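Local coordinates for putative methylase (Clostridium difficile, PDB 3LDU), which probably binds RNA and transfers methyl groups to guanine bases of ribosomal RNA, and also binds GTP, at residues A[20-25]-A[30-35]; A[55-60]-A[187-192]; A[72-77]-A[115-120]. One frame throughout, in Å; residues are numbered along the deposited sequence.

Interaction 1 of 3, residues A[20-25]-A[30-35]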
loop_
_atom_site.group_PDB
_atom_site.type_symbol
_atom_site.label_atom_id
_atom_site.label_comp_id
_atom_site.label_asym_id
_atom_site.label_seq_id
_atom_site.Cartn_x
_atom_site.Cartn_y
_atom_site.Cartn_z
HETATM N N MSE A 20 -2.128 1.871 10.375
HETATM C CA MSE A 20 -2.010 3.021 9.489
HETATM C C MSE A 20 -3.145 3.032 8.487
HETATM O O MSE A 20 -3.728 4.077 8.232
HETATM C CB MSE A 20 -0.689 3.019 8.728
HETATM C CG MSE A 20 0.506 3.332 9.592
HETATM SE SE MSE A 20 1.107 1.804 10.605
HETATM C CE MSE A 20 -0.162 0.403 10.311
ATOM N N LEU A 21 -3.446 1.872 7.916
ATOM C CA LEU A 21 -4.551 1.774 6.939
ATOM C C LEU A 21 -5.896 2.109 7.593
ATOM O O LEU A 21 -6.724 2.811 7.020
ATOM C CB LEU A 21 -4.606 0.380 6.322
ATOM C CG LEU A 21 -5.720 0.107 5.291
ATOM C CD1 LEU A 21 -5.806 1.218 4.228
ATOM C CD2 LEU A 21 -5.468 -1.225 4.637
ATOM N N ALA A 22 -6.113 1.609 8.802
ATOM C CA ALA A 22 -7.359 1.886 9.503
ATOM C C ALA A 22 -7.516 3.383 9.751
ATOM O O ALA A 22 -8.616 3.937 9.630
ATOM C CB ALA A 22 -7.420 1.114 10.813
ATOM N N ARG A 23 -6.407 4.038 10.076
ATOM C CA ARG A 23 -6.412 5.464 10.334
ATOM C C ARG A 23 -6.795 6.225 9.056
ATOM O O ARG A 23 -7.574 7.178 9.102
ATOM C CB ARG A 23 -5.023 5.874 10.828
ATOM C CG ARG A 23 -4.841 7.317 11.174
ATOM C CD ARG A 23 -3.398 7.512 11.632
ATOM N NE ARG A 23 -3.073 6.682 12.795
ATOM C CZ ARG A 23 -1.831 6.459 13.234
ATOM N NH1 ARG A 23 -0.792 6.976 12.592
ATOM N NH2 ARG A 23 -1.628 5.700 14.305
ATOM N N GLU A 24 -6.250 5.794 7.918
ATOM C CA GLU A 24 -6.560 6.428 6.630
ATOM C C GLU A 24 -8.050 6.293 6.301
ATOM O O GLU A 24 -8.688 7.236 5.831
ATOM C CB GLU A 24 -5.798 5.744 5.494
ATOM C CG GLU A 24 -4.298 5.978 5.446
ATOM C CD GLU A 24 -3.740 5.537 4.098
ATOM O OE1 GLU A 24 -3.496 6.415 3.250
ATOM O OE2 GLU A 24 -3.607 4.317 3.866
ATOM N N ILE A 25 -8.575 5.097 6.513
ATOM C CA ILE A 25 -9.980 4.811 6.239
ATOM C C ILE A 25 -10.870 5.658 7.135
ATOM O O ILE A 25 -11.864 6.230 6.688
ATOM C CB ILE A 25 -10.281 3.322 6.453
ATOM C CG1 ILE A 25 -9.583 2.497 5.366
ATOM C CG2 ILE A 25 -11.810 3.056 6.443
ATOM C CD1 ILE A 25 -9.535 0.990 5.672
ATOM N N TYR A 30 -15.051 6.772 6.963
ATOM C CA TYR A 30 -15.721 5.466 6.879
ATOM C C TYR A 30 -15.622 4.624 8.139
ATOM O O TYR A 30 -14.656 4.718 8.903
ATOM C CB TYR A 30 -15.220 4.660 5.680
ATOM C CG TYR A 30 -15.458 5.352 4.360
ATOM C CD1 TYR A 30 -16.678 5.962 4.095
ATOM C CD2 TYR A 30 -14.471 5.391 3.374
ATOM C CE1 TYR A 30 -16.915 6.596 2.900
ATOM C CE2 TYR A 30 -14.703 6.025 2.166
ATOM C CZ TYR A 30 -15.929 6.625 1.938
ATOM O OH TYR A 30 -16.196 7.258 0.748
ATOM N N GLU A 31 -16.639 3.789 8.330
ATOM C CA GLU A 31 -16.737 2.915 9.484
ATOM C C GLU A 31 -15.960 1.621 9.270
ATOM O O GLU A 31 -16.184 0.903 8.292
ATOM C CB GLU A 31 -18.211 2.594 9.752
ATOM C CG GLU A 31 -18.438 1.706 10.964
ATOM C CD GLU A 31 -19.871 1.211 11.070
ATOM O OE1 GLU A 31 -20.665 1.458 10.134
ATOM O OE2 GLU A 31 -20.197 0.569 12.088
ATOM N N ILE A 32 -15.056 1.316 10.191
ATOM C CA ILE A 32 -14.339 0.040 10.162
ATOM C C ILE A 32 -15.146 -1.087 10.801
ATOM O O ILE A 32 -15.528 -1.005 11.970
ATOM C CB ILE A 32 -12.975 0.161 10.845
ATOM C CG1 ILE A 32 -12.104 1.138 10.049
ATOM C CG2 ILE A 32 -12.301 -1.210 10.960
ATOM C CD1 ILE A 32 -10.764 1.372 10.628
ATOM N N ILE A 33 -15.399 -2.137 10.021
ATOM C CA ILE A 33 -16.220 -3.260 10.447
ATOM C C ILE A 33 -15.400 -4.361 11.105
ATOM O O ILE A 33 -15.821 -4.957 12.095
ATOM C CB ILE A 33 -16.977 -3.868 9.224
ATOM C CG1 ILE A 33 -18.051 -2.903 8.744
ATOM C CG2 ILE A 33 -17.565 -5.223 9.574
ATOM C CD1 ILE A 33 -18.802 -2.244 9.887
ATOM N N LYS A 34 -14.232 -4.638 10.543
ATOM C CA LYS A 34 -13.402 -5.728 11.027
ATOM C C LYS A 34 -11.954 -5.413 10.720
ATOM O O LYS A 34 -11.632 -4.995 9.612
ATOM C CB LYS A 34 -13.797 -7.029 10.331
ATOM C CG LYS A 34 -13.239 -8.292 10.960
ATOM C CD LYS A 34 -13.555 -9.506 10.089
ATOM C CE LYS A 34 -14.955 -9.415 9.480
ATOM N NZ LYS A 34 -15.172 -10.386 8.359
ATOM N N THR A 35 -11.089 -5.600 11.712
ATOM C CA THR A 35 -9.640 -5.475 11.529
ATOM C C THR A 35 -8.993 -6.836 11.762
ATOM O O THR A 35 -9.125 -7.420 12.836
ATOM C CB THR A 35 -9.014 -4.443 12.489
ATOM O OG1 THR A 35 -9.615 -3.159 12.279
ATOM C CG2 THR A 35 -7.512 -4.331 12.248
#
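Ala22 and Ile32 meet methyl to methyl: CD1 at the end of Ile32 presses on CB of Ala22 at 3.4 Å, tighter than a usual carbon contact. Ile32 reaches the helix because CG1 lies anti to its carbonyl carbon (chi1 -64°) and the chain then runs on extended to CD1. One turn further along the helix, Ile25 works with its CG2 branch, which lies 3.8 Å from CB of Tyr30 and 4.1 Å from CG1 of Ile32, crossing both side chains at about a right angle. The same two residues, Ile25 and Tyr30, are joined through their backbones: Tyr30 N donates to Ile25 O at 3.2 Å, a fairly straight bond (161°) whose donor is tilted 25° from the carbonyl plane. This bond ties the end of the helix segment to the residue just before strand 31-36.

A second shell holds these groups in place. The Tyr30 ring leads away from the helix, packs on Thr44 and hydrogen-bonds through OH to Asp45. Ile25 also covers Ile40 and Tyr42 of strand 39-44. That neighbouring strand pairs antiparallel with 31-36, and the pairing includes a classic beta bulge, where Ile33 and Lys34 both face Thr41. Helix 18-27 thus lies against an outer strand of the sheet, as the first helix does in the split beta-alpha-beta unit of a ferredoxin-like βαββαβ fold.

Interaction 2 of 3, residues A[55-60]-A[187-192]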
loop_
_atom_site.group_PDB
_atom_site.type_symbol
_atom_site.label_atom_id
_atom_site.label_comp_id
_atom_site.label_asym_id
_atom_site.label_seq_id
_atom_site.Cartn_x
_atom_site.Cartn_y
_atom_site.Cartn_z
ATOM N N TRP A 55 -7.467 7.633 -2.629
ATOM C CA TRP A 55 -6.841 8.248 -1.461
ATOM C C TRP A 55 -6.013 7.320 -0.572
ATOM O O TRP A 55 -5.101 7.786 0.113
ATOM C CB TRP A 55 -7.904 8.965 -0.608
ATOM C CG TRP A 55 -8.326 10.284 -1.199
ATOM C CD1 TRP A 55 -9.482 10.555 -1.892
ATOM C CD2 TRP A 55 -7.563 11.490 -1.198
ATOM N NE1 TRP A 55 -9.484 11.873 -2.295
ATOM C CE2 TRP A 55 -8.318 12.467 -1.885
ATOM C CE3 TRP A 55 -6.314 11.853 -0.673
ATOM C CZ2 TRP A 55 -7.867 13.776 -2.054
ATOM C CZ3 TRP A 55 -5.867 13.143 -0.848
ATOM C CH2 TRP A 55 -6.639 14.092 -1.531
ATOM N N LEU A 56 -6.318 6.024 -0.555
ATOM C CA LEU A 56 -5.600 5.148 0.377
ATOM C C LEU A 56 -4.155 4.879 -0.072
ATOM O O LEU A 56 -3.924 4.364 -1.175
ATOM C CB LEU A 56 -6.371 3.829 0.563
ATOM C CG LEU A 56 -7.754 3.989 1.183
ATOM C CD1 LEU A 56 -8.441 2.614 1.249
ATOM C CD2 LEU A 56 -7.671 4.623 2.573
ATOM N N ARG A 57 -3.190 5.221 0.790
ATOM C CA ARG A 57 -1.765 5.050 0.488
ATOM C C ARG A 57 -1.194 3.742 1.007
ATOM O O ARG A 57 -0.146 3.305 0.542
ATOM C CB ARG A 57 -0.952 6.204 1.080
ATOM C CG ARG A 57 -1.485 7.569 0.720
ATOM C CD ARG A 57 -0.610 8.685 1.250
ATOM N NE ARG A 57 -1.289 9.977 1.166
ATOM C CZ ARG A 57 -1.162 10.816 0.150
ATOM N NH1 ARG A 57 -0.377 10.502 -0.885
ATOM N NH2 ARG A 57 -1.830 11.960 0.157
ATOM N N CYS A 58 -1.883 3.114 1.960
ATOM C CA CYS A 58 -1.374 1.884 2.579
ATOM C C CYS A 58 -2.135 0.613 2.195
ATOM O O CYS A 58 -1.806 -0.479 2.645
ATOM C CB CYS A 58 -1.331 2.048 4.095
ATOM S SG CYS A 58 -0.140 3.335 4.602
ATOM N N ALA A 59 -3.162 0.767 1.363
ATOM C CA ALA A 59 -3.926 -0.377 0.875
ATOM C C ALA A 59 -3.246 -0.976 -0.340
ATOM O O ALA A 59 -2.779 -0.247 -1.207
ATOM C CB ALA A 59 -5.349 0.068 0.495
ATOM N N GLU A 60 -3.215 -2.302 -0.433
ATOM C CA GLU A 60 -2.640 -2.924 -1.623
ATOM C C GLU A 60 -3.672 -2.988 -2.742
ATOM O O GLU A 60 -3.313 -3.102 -3.910
ATOM C CB GLU A 60 -2.129 -4.332 -1.330
ATOM C CG GLU A 60 -1.032 -4.379 -0.290
ATOM C CD GLU A 60 0.216 -3.622 -0.719
ATOM O OE1 GLU A 60 0.607 -3.720 -1.904
ATOM O OE2 GLU A 60 0.817 -2.950 0.147
ATOM N N LEU A 187 5.562 4.033 6.596
ATOM C CA LEU A 187 6.703 4.501 7.384
ATOM C C LEU A 187 6.525 5.980 7.740
ATOM O O LEU A 187 6.687 6.364 8.890
ATOM C CB LEU A 187 7.997 4.290 6.604
ATOM C CG LEU A 187 8.862 3.055 6.849
ATOM C CD1 LEU A 187 8.083 1.812 7.288
ATOM C CD2 LEU A 187 9.799 2.779 5.666
ATOM N N ILE A 188 6.185 6.810 6.749
ATOM C CA ILE A 188 5.971 8.224 7.017
ATOM C C ILE A 188 4.893 8.430 8.088
ATOM O O ILE A 188 5.049 9.230 9.016
ATOM C CB ILE A 188 5.539 9.006 5.763
ATOM C CG1 ILE A 188 6.515 8.785 4.598
ATOM C CG2 ILE A 188 5.427 10.503 6.091
ATOM C CD1 ILE A 188 7.955 9.077 4.956
ATOM N N TYR A 189 3.781 7.717 7.922
ATOM C CA TYR A 189 2.653 7.811 8.838
ATOM C C TYR A 189 3.001 7.407 10.272
ATOM O O TYR A 189 2.333 7.837 11.227
ATOM C CB TYR A 189 1.529 6.906 8.335
ATOM C CG TYR A 189 0.693 7.447 7.195
ATOM C CD1 TYR A 189 0.441 8.808 7.050
ATOM C CD2 TYR A 189 0.100 6.577 6.296
ATOM C CE1 TYR A 189 -0.378 9.272 5.999
ATOM C CE2 TYR A 189 -0.698 7.030 5.263
ATOM C CZ TYR A 189 -0.933 8.367 5.123
ATOM O OH TYR A 189 -1.740 8.778 4.085
ATOM N N LEU A 190 4.014 6.551 10.420
ATOM C CA LEU A 190 4.455 6.111 11.745
ATOM C C LEU A 190 5.324 7.149 12.445
ATOM O O LEU A 190 5.683 6.976 13.601
ATOM C CB LEU A 190 5.203 4.776 11.671
ATOM C CG LEU A 190 4.322 3.547 11.461
ATOM C CD1 LEU A 190 5.109 2.344 10.956
ATOM C CD2 LEU A 190 3.572 3.205 12.741
ATOM N N THR A 191 5.657 8.231 11.747
ATOM C CA THR A 191 6.450 9.305 12.337
ATOM C C THR A 191 5.617 10.570 12.505
ATOM O O THR A 191 4.523 10.688 11.942
ATOM C CB THR A 191 7.651 9.670 11.443
ATOM O OG1 THR A 191 7.198 10.492 10.356
ATOM C CG2 THR A 191 8.347 8.412 10.924
ATOM N N PRO A 192 6.133 11.530 13.280
ATOM C CA PRO A 192 5.439 12.811 13.445
ATOM C C PRO A 192 5.774 13.822 12.355
ATOM O O PRO A 192 5.395 14.984 12.482
ATOM C CB PRO A 192 5.956 13.326 14.796
ATOM C CG PRO A 192 6.822 12.226 15.362
ATOM C CD PRO A 192 7.253 11.387 14.225
#
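The hydroxyl oxygen of Tyr189 sits against the side chain of Arg57 and is hydrogen-bonded to Glu24 OE1. Its closest approach to Arg57 is to a carbon: CD lies 3.1 Å from Tyr189 OH. Arg57 NE is 3.2 Å from the same Tyr189 OH, which meets the guanidinium at its edge, in the plane of the group. The two flat groups are turned 67° apart, and the side chains cross at about a right angle, so the tyrosine ends beside the arginine without stacking on it. With its chain extended from CG to NE, Arg57 runs past the hydroxyl and carries its guanidinium beyond it, where NH1 finds its own acceptor in the carbonyl oxygen of Met220.

Glu24, on helix 18-27, organises this corner: its OE1 takes the amide of Arg57 as well as the tyrosine hydroxyl, and OE2 takes the amide of Cys58. One carboxylate therefore grips two loop amides and the tyrosine hydroxyl together.

The contact bridges two folds. Residues 56-60 belong to the loop that follows helix 48-55, the second helix of the ferredoxin-like domain, whereas Tyr189 belongs to helix 181-189 of the Rossmann-like methyltransferase domain that holds the bound GTP.

Along the ring edge, on the CD2-CE2 side, Cys58 makes a sulfur-aromatic contact: SG lies 3.7 Å from Tyr189 CD2, and its direction from the ring centroid is 83° off the normal. Cys58 SG is nearly as close to Tyr189 CE2, at 3.8 Å, so the sulfur faces one ring bond. Past the tyrosine, Ile188 O receives both Thr191 N and Thr191 OG1, the hydroxyl at 2.8 Å in the carbonyl plane and on a lone pair.

Interaction 3 of 3, residues A[72-77]-A[115-120]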
loop_
_atom_site.group_PDB
_atom_site.type_symbol
_atom_site.label_atom_id
_atom_site.label_comp_id
_atom_site.label_asym_id
_atom_site.label_seq_id
_atom_site.Cartn_x
_atom_site.Cartn_y
_atom_site.Cartn_z
ATOM N N LYS A 72 -17.124 -26.295 3.383
ATOM C CA LYS A 72 -16.190 -27.360 3.732
ATOM C C LYS A 72 -16.051 -28.401 2.620
ATOM O O LYS A 72 -15.234 -29.317 2.708
ATOM C CB LYS A 72 -16.616 -28.030 5.040
ATOM C CG LYS A 72 -16.468 -27.129 6.263
ATOM C CD LYS A 72 -16.924 -27.843 7.528
ATOM C CE LYS A 72 -16.862 -26.940 8.759
ATOM N NZ LYS A 72 -15.469 -26.682 9.231
ATOM N N SER A 73 -16.857 -28.263 1.574
ATOM C CA SER A 73 -16.761 -29.155 0.426
ATOM C C SER A 73 -16.956 -28.362 -0.851
ATOM O O SER A 73 -17.509 -27.264 -0.829
ATOM C CB SER A 73 -17.839 -30.233 0.516
ATOM O OG SER A 73 -19.126 -29.664 0.342
ATOM N N PHE A 74 -16.526 -28.919 -1.975
ATOM C CA PHE A 74 -16.740 -28.234 -3.238
ATOM C C PHE A 74 -18.230 -28.115 -3.586
ATOM O O PHE A 74 -18.661 -27.115 -4.149
ATOM C CB PHE A 74 -15.902 -28.861 -4.352
ATOM C CG PHE A 74 -14.414 -28.613 -4.191
ATOM C CD1 PHE A 74 -13.882 -27.358 -4.429
ATOM C CD2 PHE A 74 -13.568 -29.624 -3.767
ATOM C CE1 PHE A 74 -12.530 -27.117 -4.264
ATOM C CE2 PHE A 74 -12.210 -29.393 -3.602
ATOM C CZ PHE A 74 -11.694 -28.140 -3.855
ATOM N N ASP A 75 -19.027 -29.114 -3.214
ATOM C CA ASP A 75 -20.476 -29.007 -3.391
ATOM C C ASP A 75 -21.037 -27.803 -2.614
ATOM O O ASP A 75 -21.849 -27.036 -3.134
ATOM C CB ASP A 75 -21.176 -30.305 -2.970
ATOM C CG ASP A 75 -20.846 -31.474 -3.888
ATOM O OD1 ASP A 75 -20.624 -31.245 -5.097
ATOM O OD2 ASP A 75 -20.816 -32.627 -3.405
ATOM N N GLU A 76 -20.596 -27.630 -1.375
ATOM C CA GLU A 76 -21.063 -26.513 -0.563
ATOM C C GLU A 76 -20.593 -25.170 -1.147
ATOM O O GLU A 76 -21.352 -24.206 -1.186
ATOM C CB GLU A 76 -20.616 -26.679 0.893
ATOM C CG GLU A 76 -21.272 -25.700 1.854
ATOM C CD GLU A 76 -20.929 -25.964 3.317
ATOM O OE1 GLU A 76 -21.641 -25.415 4.193
ATOM O OE2 GLU A 76 -19.958 -26.709 3.595
ATOM N N LEU A 77 -19.335 -25.116 -1.587
ATOM C CA LEU A 77 -18.800 -23.920 -2.251
ATOM C C LEU A 77 -19.640 -23.570 -3.493
ATOM O O LEU A 77 -20.028 -22.417 -3.695
ATOM C CB LEU A 77 -17.330 -24.137 -2.643
ATOM C CG LEU A 77 -16.670 -23.058 -3.518
ATOM C CD1 LEU A 77 -16.602 -21.749 -2.750
ATOM C CD2 LEU A 77 -15.263 -23.467 -3.957
ATOM N N GLN A 115 -11.187 -21.969 -7.865
ATOM C CA GLN A 115 -11.427 -21.030 -8.957
ATOM C C GLN A 115 -12.402 -21.608 -9.976
ATOM O O GLN A 115 -13.314 -20.911 -10.415
ATOM C CB GLN A 115 -10.131 -20.647 -9.674
ATOM C CG GLN A 115 -9.167 -19.783 -8.855
ATOM C CD GLN A 115 -7.859 -19.580 -9.615
ATOM O OE1 GLN A 115 -7.022 -20.476 -9.665
ATOM N NE2 GLN A 115 -7.704 -18.419 -10.252
ATOM N N ALA A 116 -12.197 -22.869 -10.356
ATOM C CA ALA A 116 -13.044 -23.498 -11.369
ATOM C C ALA A 116 -14.477 -23.636 -10.876
ATOM O O ALA A 116 -15.404 -23.385 -11.627
ATOM C CB ALA A 116 -12.506 -24.866 -11.768
ATOM N N ILE A 117 -14.647 -24.059 -9.627
ATOM C CA ILE A 117 -15.980 -24.272 -9.072
ATOM C C ILE A 117 -16.738 -22.946 -8.949
ATOM O O ILE A 117 -17.928 -22.868 -9.269
ATOM C CB ILE A 117 -15.927 -25.006 -7.708
ATOM C CG1 ILE A 117 -15.528 -26.475 -7.901
ATOM C CG2 ILE A 117 -17.271 -24.904 -6.978
ATOM C CD1 ILE A 117 -16.661 -27.366 -8.423
ATOM N N VAL A 118 -16.048 -21.903 -8.498
ATOM C CA VAL A 118 -16.669 -20.588 -8.417
ATOM C C VAL A 118 -17.055 -20.088 -9.814
ATOM O O VAL A 118 -18.149 -19.556 -10.002
ATOM C CB VAL A 118 -15.760 -19.561 -7.662
ATOM C CG1 VAL A 118 -16.231 -18.135 -7.884
ATOM C CG2 VAL A 118 -15.746 -19.880 -6.169
ATOM N N LYS A 119 -16.167 -20.270 -10.791
ATOM C CA LYS A 119 -16.494 -19.927 -12.180
ATOM C C LYS A 119 -17.787 -20.621 -12.614
ATOM O O LYS A 119 -18.715 -19.988 -13.118
ATOM C CB LYS A 119 -15.342 -20.313 -13.117
ATOM C CG LYS A 119 -15.587 -19.949 -14.581
ATOM C CD LYS A 119 -15.636 -18.441 -14.787
ATOM C CE LYS A 119 -15.851 -18.082 -16.263
ATOM N NZ LYS A 119 -15.654 -16.624 -16.558
ATOM N N LYS A 120 -17.852 -21.927 -12.402
ATOM C CA LYS A 120 -19.028 -22.694 -12.811
ATOM C C LYS A 120 -20.300 -22.172 -12.135
ATOM O O LYS A 120 -21.346 -22.029 -12.784
ATOM C CB LYS A 120 -18.820 -24.181 -12.505
ATOM C CG LYS A 120 -19.952 -25.106 -12.968
ATOM C CD LYS A 120 -19.506 -26.558 -12.816
ATOM C CE LYS A 120 -20.537 -27.419 -12.113
ATOM N NZ LYS A 120 -19.894 -28.572 -11.406
#
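Leu77 turns its CG anti to the backbone N (chi1 172°), while Ile117 places CG2 anti to its own backbone N and CG1 beside it (chi1 -71°). These choices set the branch of Leu77 against the CG2 methyl of Ile117, with Leu77 CD2 to Ile117 CG2 at 3.9 Å. The two side chains meet at a slant. The other methyl of Leu77 goes to the next residue of the long helix: CD1 lies 4.0 Å from Val118 CG2, and here the side chains cross at about a right angle. Leu77 thus straddles Ile117 and Val118, one methyl to each.

Ile117 is also divided between two neighbours. Its CG1 branch approaches CD1 of the Phe74 ring at 3.9 Å, and its CG2 lies at the same distance from the backbone oxygen of Phe74, one turn before Leu77. Outside the segments, Phe74 continues onto Val114 and Leu108, Ile117 onto Phe78, and Val118 onto Ile98. The contact thereby joins helices 74-82 and 111-129 of the THUMP domain next to strand 98-104, an outermost strand of the sheet shared with the ferredoxin-like strands.

The start of the shorter helix is secured by polar bonds of its own. Ser73 is the N-cap, its OG accepting from Glu76 N at 3.0 Å. Glu76 in turn reaches back with OE2 to accept from Lys72 N at 2.9 Å, an almost straight bond (174°) that arrives from above the carboxylate plane. These bonds brace the first turn, from which Phe74 and Leu77 project.

Across the interface itself there is no hydrogen bond. The contact is apolar, held by the fit and burial of branched aliphatic groups and one aromatic ring, and the capping bonds lie within 72-77 without crossing to 115-120.

Overall arrangement
From the N terminus, interaction 1 closes first, a short loop of four residues that lays helix 18-27 on strand 31-36 within the ferredoxin-like domain. Residues 55-60 then open interaction 2, which does not close until 187-192, so the intervening chain includes the THUMP helices 74-82 and 111-129. Interaction 3 lies within that loop, joining these two helices, and none of the contacts cross. Interactions 1 and 2 have centres 12 Å apart and touch directly, through the Glu24 carboxylate and the loop amides of 55-60. Interaction 3 is remote, its nearest atoms about 16 Å from interaction 1 and about 17 Å from interaction 2. Interaction 2 alone links two domains.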